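Glycoside hydrolase family 61 protein (Myceliophthora thermophila, PDB 5UFV) oxidatively cleaves glycosidic bonds in crystalline and amorphous polysaccharides such as cellulose, using a single active-site copper ion and yielding C1-oxidised products. Local coordinates at residues Asn36-Ser40 / Ala41-Lys45; Leu118-Glu121 / Thr122-Gly125; Trp126-Ala129 / Lys130-Gly133. All blocks are in the same frame, centred on the assembly; numbering follows the deposited sequence.

Contact 1 (Asn36-Ser40 / Ala41-Lys45); sequences NPVLS and ASDPK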
ATOM      1  N   ASN A  36     -13.137   5.129  -5.703  1.00 27.66           N
ATOM      2  CA  ASN A  36     -12.833   4.842  -7.114  1.00 29.59           C
ATOM      3  C   ASN A  36     -11.369   4.573  -7.321  1.00 28.69           C
ATOM      4  O   ASN A  36     -10.532   5.178  -6.689  1.00 28.17           O
ATOM      5  CB  ASN A  36     -13.204   6.004  -8.031  1.00 31.28           C
ATOM      6  CG  ASN A  36     -14.692   6.279  -8.059  1.00 32.96           C
ATOM      7  OD1 ASN A  36     -15.509   5.393  -7.859  1.00 36.81           O
ATOM      8  ND2 ASN A  36     -15.045   7.517  -8.317  1.00 34.85           N
ATOM      9  N   PRO A  37     -11.065   3.673  -8.241  1.00 29.98           N
ATOM     10  CA  PRO A  37      -9.682   3.342  -8.519  1.00 29.90           C
ATOM     11  C   PRO A  37      -8.937   4.454  -9.257  1.00 29.83           C
ATOM     12  O   PRO A  37      -9.549   5.278  -9.925  1.00 28.56           O
ATOM     13  CB  PRO A  37      -9.812   2.107  -9.420  1.00 30.41           C
ATOM     14  CG  PRO A  37     -11.113   2.321 -10.139  1.00 30.50           C
ATOM     15  CD  PRO A  37     -12.005   2.906  -9.087  1.00 30.54           C
ATOM     16  N   VAL A  38      -7.618   4.460  -9.108  1.00 30.10           N
ATOM     17  CA  VAL A  38      -6.731   5.168 -10.017  1.00 31.13           C
ATOM     18  C   VAL A  38      -6.501   4.150 -11.124  1.00 31.66           C
ATOM     19  O   VAL A  38      -6.254   2.969 -10.832  1.00 30.25           O
ATOM     20  CB  VAL A  38      -5.409   5.566  -9.326  1.00 32.32           C
ATOM     21  CG1 VAL A  38      -4.413   6.163 -10.310  1.00 33.02           C
ATOM     22  CG2 VAL A  38      -5.672   6.541  -8.182  1.00 32.10           C
ATOM     23  N   LEU A  39      -6.635   4.589 -12.380  1.00 32.81           N
ATOM     24  CA  LEU A  39      -6.633   3.680 -13.543  1.00 33.26           C
ATOM     25  C   LEU A  39      -5.350   3.690 -14.348  1.00 33.97           C
ATOM     26  O   LEU A  39      -5.153   2.828 -15.194  1.00 36.38           O
ATOM     27  CB  LEU A  39      -7.811   3.988 -14.464  1.00 33.85           C
ATOM     28  CG  LEU A  39      -9.157   3.553 -13.861  1.00 35.07           C
ATOM     29  CD1 LEU A  39     -10.368   4.091 -14.632  1.00 34.45           C
ATOM     30  CD2 LEU A  39      -9.214   2.038 -13.725  1.00 33.82           C
ATOM     31  N   SER A  40      -4.460   4.631 -14.071  1.00 34.70           N
ATOM     32  CA  SER A  40      -3.201   4.722 -14.798  1.00 35.00           C
ATOM     33  C   SER A  40      -1.971   4.803 -13.876  1.00 34.23           C
ATOM     34  O   SER A  40      -1.891   5.655 -13.000  1.00 34.91           O
ATOM     35  CB  SER A  40      -3.246   5.927 -15.699  1.00 35.33           C
ATOM     36  OG  SER A  40      -1.979   6.535 -15.744  1.00 37.79           O
ATOM     37  N   ALA A  41      -1.008   3.924 -14.121  1.00 32.53           N
ATOM     38  CA  ALA A  41       0.273   3.899 -13.426  1.00 31.89           C
ATOM     39  C   ALA A  41       1.073   5.207 -13.438  1.00 32.75           C
ATOM     40  O   ALA A  41       1.940   5.414 -12.594  1.00 34.56           O
ATOM     41  CB  ALA A  41       1.140   2.787 -14.011  1.00 32.21           C
ATOM     42  N   SER A  42       0.849   6.082 -14.394  1.00 32.64           N
ATOM     43  CA  SER A  42       1.585   7.330 -14.383  1.00 34.05           C
ATOM     44  C   SER A  42       0.772   8.511 -13.789  1.00 34.41           C
ATOM     45  O   SER A  42       1.220   9.656 -13.840  1.00 35.23           O
ATOM     46  CB  SER A  42       2.028   7.646 -15.802  1.00 35.74           C
ATOM     47  OG  SER A  42       0.924   8.057 -16.579  1.00 36.69           O
ATOM     48  N   ASP A  43      -0.408   8.233 -13.236  1.00 34.15           N
ATOM     49  CA  ASP A  43      -1.270   9.262 -12.664  1.00 35.84           C
ATOM     50  C   ASP A  43      -0.710   9.691 -11.296  1.00 36.29           C
ATOM     51  O   ASP A  43      -0.375   8.842 -10.472  1.00 35.89           O
ATOM     52  CB  ASP A  43      -2.693   8.703 -12.539  1.00 37.09           C
ATOM     53  CG  ASP A  43      -3.724   9.740 -12.041  1.00 38.08           C
ATOM     54  OD1 ASP A  43      -3.345  10.819 -11.522  1.00 37.55           O
ATOM     55  OD2 ASP A  43      -4.939   9.446 -12.159  1.00 36.07           O
ATOM     56  N   PRO A  44      -0.576  11.006 -11.050  1.00 37.14           N
ATOM     57  CA  PRO A  44      -0.073  11.471  -9.740  1.00 37.27           C
ATOM     58  C   PRO A  44      -0.943  11.059  -8.542  1.00 36.45           C
ATOM     59  O   PRO A  44      -0.447  10.959  -7.408  1.00 35.03           O
ATOM     60  CB  PRO A  44      -0.071  13.002  -9.872  1.00 38.63           C
ATOM     61  CG  PRO A  44      -0.132  13.285 -11.325  1.00 38.25           C
ATOM     62  CD  PRO A  44      -0.764  12.110 -12.008  1.00 37.89           C
ATOM     63  N   LYS A  45      -2.229  10.839  -8.812  1.00 35.57           N
ATOM     64  CA  LYS A  45      -3.154  10.340  -7.826  1.00 35.13           C
ATOM     65  C   LYS A  45      -2.704   8.994  -7.310  1.00 32.34           C
ATOM     66  O   LYS A  45      -3.063   8.625  -6.198  1.00 31.72           O
ATOM     67  CB  LYS A  45      -4.547  10.184  -8.400  1.00 39.31           C
ATOM     68  CG  LYS A  45      -5.154  11.441  -8.991  1.00 44.09           C
ATOM     69  CD  LYS A  45      -5.978  12.214  -7.997  1.00 49.04           C
ATOM     70  CE  LYS A  45      -6.308  13.586  -8.588  1.00 54.99           C
ATOM     71  NZ  LYS A  45      -7.198  14.409  -7.707  1.00 57.15           N
TER
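Val38 lays a methyl over one face of the Asp43 carboxylate: its CG1 is 3.8 Å from Asp43 OD2 and makes a similar contact with CB of the same residue. Onto that same face, but over the other oxygen, comes the backbone N-H of Lys45, which reaches Asp43 OD1 at 2.9 Å from above the carboxylate plane, with a nearly straight N-H...O angle of 163°. The carboxylate can serve both because its CG stands anti to the backbone N (chi1 -176°), folded back over the chain that follows. The other methyl of Val38, CG2, meets Lys45 CB at 3.8 Å, the two side chains crossing at about a right angle before the lysine amine leads away.

Between these partners the chain reverses in a type I beta turn from Ser40 to Asp43. Asp43 N donates to Ser40 O at 3.0 Å. The serine side chain adds a second tie: Ser42 N donates to Ser40 OG at 3.2 Å, an ST turn, and the Ser42 hydroxyl makes a weak bond to the same oxygen. With an alanine in place of Ser40 the hydroxyl is gone, and Ser42 N would probably be left without this acceptor, the Ser42 hydroxyl losing its weak partner.

Ala41 N donates to Gln199 OE1, Val38 shares backbone bonding with Phe168, and Leu39 touches Gln167, an oxygen-binding residue by similarity. Chemically, the contact joins a turn to a helix start: the Asp43 bond caps the entry to helix 45-48, where a negative carboxylate would probably be favoured by the N-terminal N-H groups, while Val38 CG1 covers part of the same face with hydrocarbon.

Contact 2 (Leu118-Glu121 / Thr122-Gly125); sequences LDTE and TPSG
Thr120 turns its methyl at the returning chain, CG2 lying 3.6 Å from Thr122 O. CG2 is anti to the backbone N and faces the chain that follows, while OG1 bonds Phe117 N, three residues back. Glu121 and Thr122 lead their side chains off the bend, and the glutamate heads broadly against the direction of its threonine neighbour Thr120. Thr122 keeps its methyl close to the chain, CG2 resting 3.4 Å from Glu121 O; Ser124 brings its CB to 3.5 Å from that same Glu121 O. The carbonyl oxygen is thus flanked by carbon from both residues.

What folds the chain back is the cis peptide bond between Thr122 and Pro123, which makes Glu121 to Ser124 a type VI turn. It brings Ser124 back against Thr120, its CA 3.6 Å from Thr120 O. The ends are then joined through water: one molecule donates to Thr120 O at 2.6 Å and accepts from Gly125 N at 2.9 Å.

The polar ends are used mostly outside the bend. Ser124 OG bonds Ser76 O and also meets Trp126 N, so a single hydroxyl ties the turn to a neighbouring loop and to the chain just ahead. Gln77 NE2 reaches both Glu121 OE1 and Thr120 O, which probably helps to fix how the glutamate chain, bent at chi2 (72°), is laid down. Glu121 lies about 4 Å, side chain to side chain, from His161, which by similarity binds O2.

Chemically, the bend relies on the cis peptide, the bridging water and the shared amide of Gln77, with carbon-to-carbonyl packing filling in and no clear direct hydrogen bond between its two halves.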
ATOM      1  N   LEU A 118      -4.854 -17.618 -11.673  1.00 39.32           N
ATOM      2  CA  LEU A 118      -4.743 -16.185 -11.394  1.00 39.84           C
ATOM      3  C   LEU A 118      -6.096 -15.513 -11.405  1.00 40.23           C
ATOM      4  O   LEU A 118      -6.313 -14.589 -10.620  1.00 42.46           O
ATOM      5  CB  LEU A 118      -3.841 -15.472 -12.411  1.00 40.18           C
ATOM      6  CG  LEU A 118      -2.346 -15.810 -12.417  1.00 41.71           C
ATOM      7  CD1 LEU A 118      -1.673 -15.202 -13.633  1.00 42.98           C
ATOM      8  CD2 LEU A 118      -1.634 -15.355 -11.155  1.00 41.30           C
ATOM      9  N   ASP A 119      -6.993 -15.968 -12.283  1.00 40.88           N
ATOM     10  CA  ASP A 119      -8.332 -15.384 -12.389  1.00 40.89           C
ATOM     11  C   ASP A 119      -9.409 -16.105 -11.570  1.00 41.68           C
ATOM     12  O   ASP A 119     -10.559 -15.706 -11.611  1.00 41.29           O
ATOM     13  CB  ASP A 119      -8.767 -15.274 -13.853  1.00 41.02           C
ATOM     14  CG  ASP A 119      -9.157 -16.603 -14.468  1.00 43.76           C
ATOM     15  OD1 ASP A 119      -8.736 -17.667 -13.970  1.00 46.17           O
ATOM     16  OD2 ASP A 119      -9.869 -16.583 -15.497  1.00 44.43           O
ATOM     17  N   THR A 120      -9.046 -17.139 -10.812  1.00 41.51           N
ATOM     18  CA  THR A 120     -10.040 -17.860 -10.032  1.00 41.74           C
ATOM     19  C   THR A 120     -10.590 -16.989  -8.903  1.00 41.43           C
ATOM     20  O   THR A 120      -9.831 -16.371  -8.164  1.00 39.39           O
ATOM     21  CB  THR A 120      -9.464 -19.151  -9.442  1.00 42.21           C
ATOM     22  OG1 THR A 120      -9.141 -20.038 -10.512  1.00 44.25           O
ATOM     23  CG2 THR A 120     -10.485 -19.834  -8.487  1.00 42.56           C
ATOM     24  N   GLU A 121     -11.914 -16.999  -8.771  1.00 43.42           N
ATOM     25  CA  GLU A 121     -12.647 -16.163  -7.826  1.00 45.98           C
ATOM     26  C   GLU A 121     -12.824 -16.816  -6.440  1.00 43.28           C
ATOM     27  O   GLU A 121     -12.505 -16.200  -5.437  1.00 39.48           O
ATOM     28  CB  GLU A 121     -13.996 -15.778  -8.438  1.00 51.69           C
ATOM     29  CG  GLU A 121     -14.880 -14.906  -7.550  1.00 57.84           C
ATOM     30  CD  GLU A 121     -14.405 -13.465  -7.392  1.00 60.04           C
ATOM     31  OE1 GLU A 121     -13.434 -13.026  -8.067  1.00 58.44           O
ATOM     32  OE2 GLU A 121     -15.045 -12.761  -6.578  1.00 63.93           O
ATOM     33  N   THR A 122     -13.344 -18.040  -6.384  1.00 44.98           N
ATOM     34  CA  THR A 122     -13.293 -18.845  -5.149  1.00 46.09           C
ATOM     35  C   THR A 122     -12.838 -20.263  -5.466  1.00 44.85           C
ATOM     36  O   THR A 122     -13.305 -20.851  -6.439  1.00 43.90           O
ATOM     37  CB  THR A 122     -14.643 -18.961  -4.404  1.00 48.73           C
ATOM     38  OG1 THR A 122     -15.560 -19.684  -5.221  1.00 55.13           O
ATOM     39  CG2 THR A 122     -15.240 -17.592  -4.080  1.00 49.90           C
ATOM     40  N   PRO A 123     -11.912 -20.807  -4.674  1.00 44.50           N
ATOM     41  CA  PRO A 123     -11.177 -20.074  -3.635  1.00 42.28           C
ATOM     42  C   PRO A 123      -9.947 -19.314  -4.206  1.00 39.98           C
ATOM     43  O   PRO A 123      -8.965 -19.936  -4.635  1.00 39.89           O
ATOM     44  CB  PRO A 123     -10.714 -21.198  -2.715  1.00 43.75           C
ATOM     45  CG  PRO A 123     -10.468 -22.360  -3.649  1.00 44.32           C
ATOM     46  CD  PRO A 123     -11.373 -22.170  -4.845  1.00 44.66           C
ATOM     47  N   SER A 124      -9.997 -17.988  -4.192  1.00 36.09           N
ATOM     48  CA  SER A 124      -8.905 -17.173  -4.738  1.00 34.41           C
ATOM     49  C   SER A 124      -7.509 -17.564  -4.219  1.00 32.58           C
ATOM     50  O   SER A 124      -7.309 -17.795  -3.039  1.00 33.04           O
ATOM     51  CB  SER A 124      -9.147 -15.682  -4.442  1.00 32.20           C
ATOM     52  OG  SER A 124      -7.967 -14.937  -4.702  1.00 32.40           O
ATOM     53  N   GLY A 125      -6.532 -17.592  -5.099  1.00 31.35           N
ATOM     54  CA  GLY A 125      -5.156 -17.821  -4.668  1.00 32.57           C
ATOM     55  C   GLY A 125      -4.385 -16.575  -4.255  1.00 31.79           C
ATOM     56  O   GLY A 125      -3.158 -16.628  -4.115  1.00 31.06           O
TER
HETATM   57  O   HOH W   1      -7.288 -16.643  -7.777  1.00 34.15           O

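Contact 3 (Trp126-Ala129 / Lys130-Gly133); sequences WDIA and KLVG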
ATOM      1  N   TRP A 126      -5.094 -15.461  -4.062  1.00 31.31           N
ATOM      2  CA  TRP A 126      -4.473 -14.202  -3.649  1.00 31.06           C
ATOM      3  C   TRP A 126      -4.776 -13.857  -2.188  1.00 32.83           C
ATOM      4  O   TRP A 126      -5.911 -13.984  -1.716  1.00 31.97           O
ATOM      5  CB  TRP A 126      -5.006 -13.065  -4.503  1.00 29.84           C
ATOM      6  CG  TRP A 126      -4.825 -13.212  -5.980  1.00 29.15           C
ATOM      7  CD1 TRP A 126      -5.633 -13.889  -6.851  1.00 28.85           C
ATOM      8  CD2 TRP A 126      -3.802 -12.606  -6.763  1.00 27.74           C
ATOM      9  NE1 TRP A 126      -5.153 -13.752  -8.128  1.00 29.41           N
ATOM     10  CE2 TRP A 126      -4.030 -12.967  -8.098  1.00 28.71           C
ATOM     11  CE3 TRP A 126      -2.711 -11.790  -6.457  1.00 27.01           C
ATOM     12  CZ2 TRP A 126      -3.205 -12.534  -9.137  1.00 29.87           C
ATOM     13  CZ3 TRP A 126      -1.887 -11.379  -7.473  1.00 28.20           C
ATOM     14  CH2 TRP A 126      -2.133 -11.749  -8.808  1.00 29.15           C
ATOM     15  N   ASP A 127      -3.758 -13.377  -1.489  1.00 34.86           N
ATOM     16  CA  ASP A 127      -3.916 -12.929  -0.110  1.00 36.38           C
ATOM     17  C   ASP A 127      -4.915 -11.777   0.028  1.00 34.23           C
ATOM     18  O   ASP A 127      -5.562 -11.633   1.060  1.00 37.53           O
ATOM     19  CB  ASP A 127      -2.553 -12.510   0.468  1.00 38.05           C
ATOM     20  CG  ASP A 127      -1.682 -13.706   0.808  1.00 40.88           C
ATOM     21  OD1 ASP A 127      -2.184 -14.642   1.450  1.00 41.81           O
ATOM     22  OD2 ASP A 127      -0.502 -13.729   0.415  1.00 46.11           O
ATOM     23  N   ILE A 128      -5.048 -10.968  -1.007  1.00 30.68           N
ATOM     24  CA  ILE A 128      -6.023  -9.904  -0.988  1.00 29.84           C
ATOM     25  C   ILE A 128      -7.450 -10.404  -0.710  1.00 29.77           C
ATOM     26  O   ILE A 128      -8.268  -9.667  -0.206  1.00 30.35           O
ATOM     27  CB  ILE A 128      -6.005  -9.119  -2.322  1.00 28.31           C
ATOM     28  CG1 ILE A 128      -6.470  -7.677  -2.110  1.00 27.63           C
ATOM     29  CG2 ILE A 128      -6.873  -9.800  -3.369  1.00 28.33           C
ATOM     30  CD1 ILE A 128      -6.299  -6.797  -3.329  1.00 27.35           C
ATOM     31  N   ALA A 129      -7.758 -11.643  -1.055  1.00 30.28           N
ATOM     32  CA  ALA A 129      -9.108 -12.156  -0.872  1.00 31.29           C
ATOM     33  C   ALA A 129      -9.547 -12.070   0.571  1.00 32.30           C
ATOM     34  O   ALA A 129     -10.743 -12.082   0.867  1.00 30.26           O
ATOM     35  CB  ALA A 129      -9.175 -13.602  -1.311  1.00 32.50           C
ATOM     36  N   LYS A 130      -8.564 -12.030   1.459  1.00 33.04           N
ATOM     37  CA  LYS A 130      -8.837 -12.038   2.865  1.00 36.17           C
ATOM     38  C   LYS A 130      -9.294 -10.677   3.336  1.00 33.21           C
ATOM     39  O   LYS A 130      -9.923 -10.587   4.396  1.00 30.56           O
ATOM     40  CB  LYS A 130      -7.608 -12.512   3.646  1.00 40.88           C
ATOM     41  CG  LYS A 130      -7.302 -13.984   3.425  1.00 45.50           C
ATOM     42  CD  LYS A 130      -5.879 -14.323   3.837  1.00 52.90           C
ATOM     43  CE  LYS A 130      -5.619 -15.824   3.752  1.00 57.74           C
ATOM     44  NZ  LYS A 130      -4.167 -16.126   3.895  1.00 60.08           N
ATOM     45  N   LEU A 131      -9.003  -9.641   2.542  1.00 30.39           N
ATOM     46  CA  LEU A 131      -9.512  -8.278   2.805  1.00 29.70           C
ATOM     47  C   LEU A 131     -10.957  -8.046   2.367  1.00 28.77           C
ATOM     48  O   LEU A 131     -11.513  -6.998   2.629  1.00 28.62           O
ATOM     49  CB  LEU A 131      -8.616  -7.216   2.173  1.00 28.38           C
ATOM     50  CG  LEU A 131      -7.165  -7.271   2.643  1.00 29.77           C
ATOM     51  CD1 LEU A 131      -6.355  -6.128   2.052  1.00 30.02           C
ATOM     52  CD2 LEU A 131      -7.049  -7.240   4.158  1.00 31.47           C
ATOM     53  N   VAL A 132     -11.574  -9.028   1.732  1.00 29.73           N
ATOM     54  CA  VAL A 132     -12.887  -8.834   1.163  1.00 30.94           C
ATOM     55  C   VAL A 132     -13.958  -8.986   2.235  1.00 31.89           C
ATOM     56  O   VAL A 132     -13.869  -9.884   3.061  1.00 30.75           O
ATOM     57  CB  VAL A 132     -13.149  -9.869   0.048  1.00 31.85           C
ATOM     58  CG1 VAL A 132     -14.614  -9.845  -0.407  1.00 31.72           C
ATOM     59  CG2 VAL A 132     -12.205  -9.606  -1.119  1.00 32.25           C
ATOM     60  N   GLY A 133     -14.959  -8.105   2.215  1.00 31.21           N
ATOM     61  CA  GLY A 133     -16.204  -8.360   2.936  1.00 33.32           C
ATOM     62  C   GLY A 133     -16.459  -7.594   4.225  1.00 33.12           C
ATOM     63  O   GLY A 133     -17.428  -7.873   4.929  1.00 33.55           O
TER
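Asp127 O accepts from Lys130 N at 3.1 Å, one link in a run of i to i+3 backbone bonds, the pattern of successive 3-10 turns, in the loop between strands 101-107 and 136-141 of the AA9 fold. The run starts with Ala129 N on Trp126 O. It continues with Leu131 N on Ile128 O at 2.8 Å and closes with Val132 N on Ala129 O at 3.3 Å. Four consecutive carbonyls, from Trp126 to Ala129, are thus satisfied by the N-H groups three residues on.

The side chains of Asp127 and Lys130 lie side by side and point the same way. Lys130, extended beyond CG, carries NZ to 3.5 Å from Asp127 OD1, a salt bridge whose hydrogen bond is weak. On its way, the aliphatic part of the lysine runs alongside Asp127 O, CB nearest at 3.4 Å.

On the inner side, Ile128 CG1 and Leu131 CD1 come within 4.4 Å of each other, and both residues pack on Leu157 of strand 149-159. Other polar atoms are answered from further off: Trp126 NE1 donates a hydrogen bond to Leu118 O, Val132 O accepts from Lys136 NZ, and Gly133 pairs with Trp73 through the backbone. Val132 ends the turn with its CG2 lying 3.5 Å from Ala129 O.

In the fold
From the N terminus, contact 1 comes first: 36-45 closes a turn in the long stretch after strand 12-15 and delivers the chain to helix 45-48. Contacts 2 and 3 follow much later, back to back in the one loop from strand 101-107 to strand 136-141. None nests in or crosses another. Contact 1 stands apart, its nearest atoms about 16 Å from contact 2 and about 11 Å from contact 3. The other two touch, with Ser124 CB against Ala129 CB at 3.8 Å. Together they tie the 118-133 loop to the region of His75 and to strand 149-159, while contact 1 packs its first half on strand 167-177, which carries the copper ligand Tyr169.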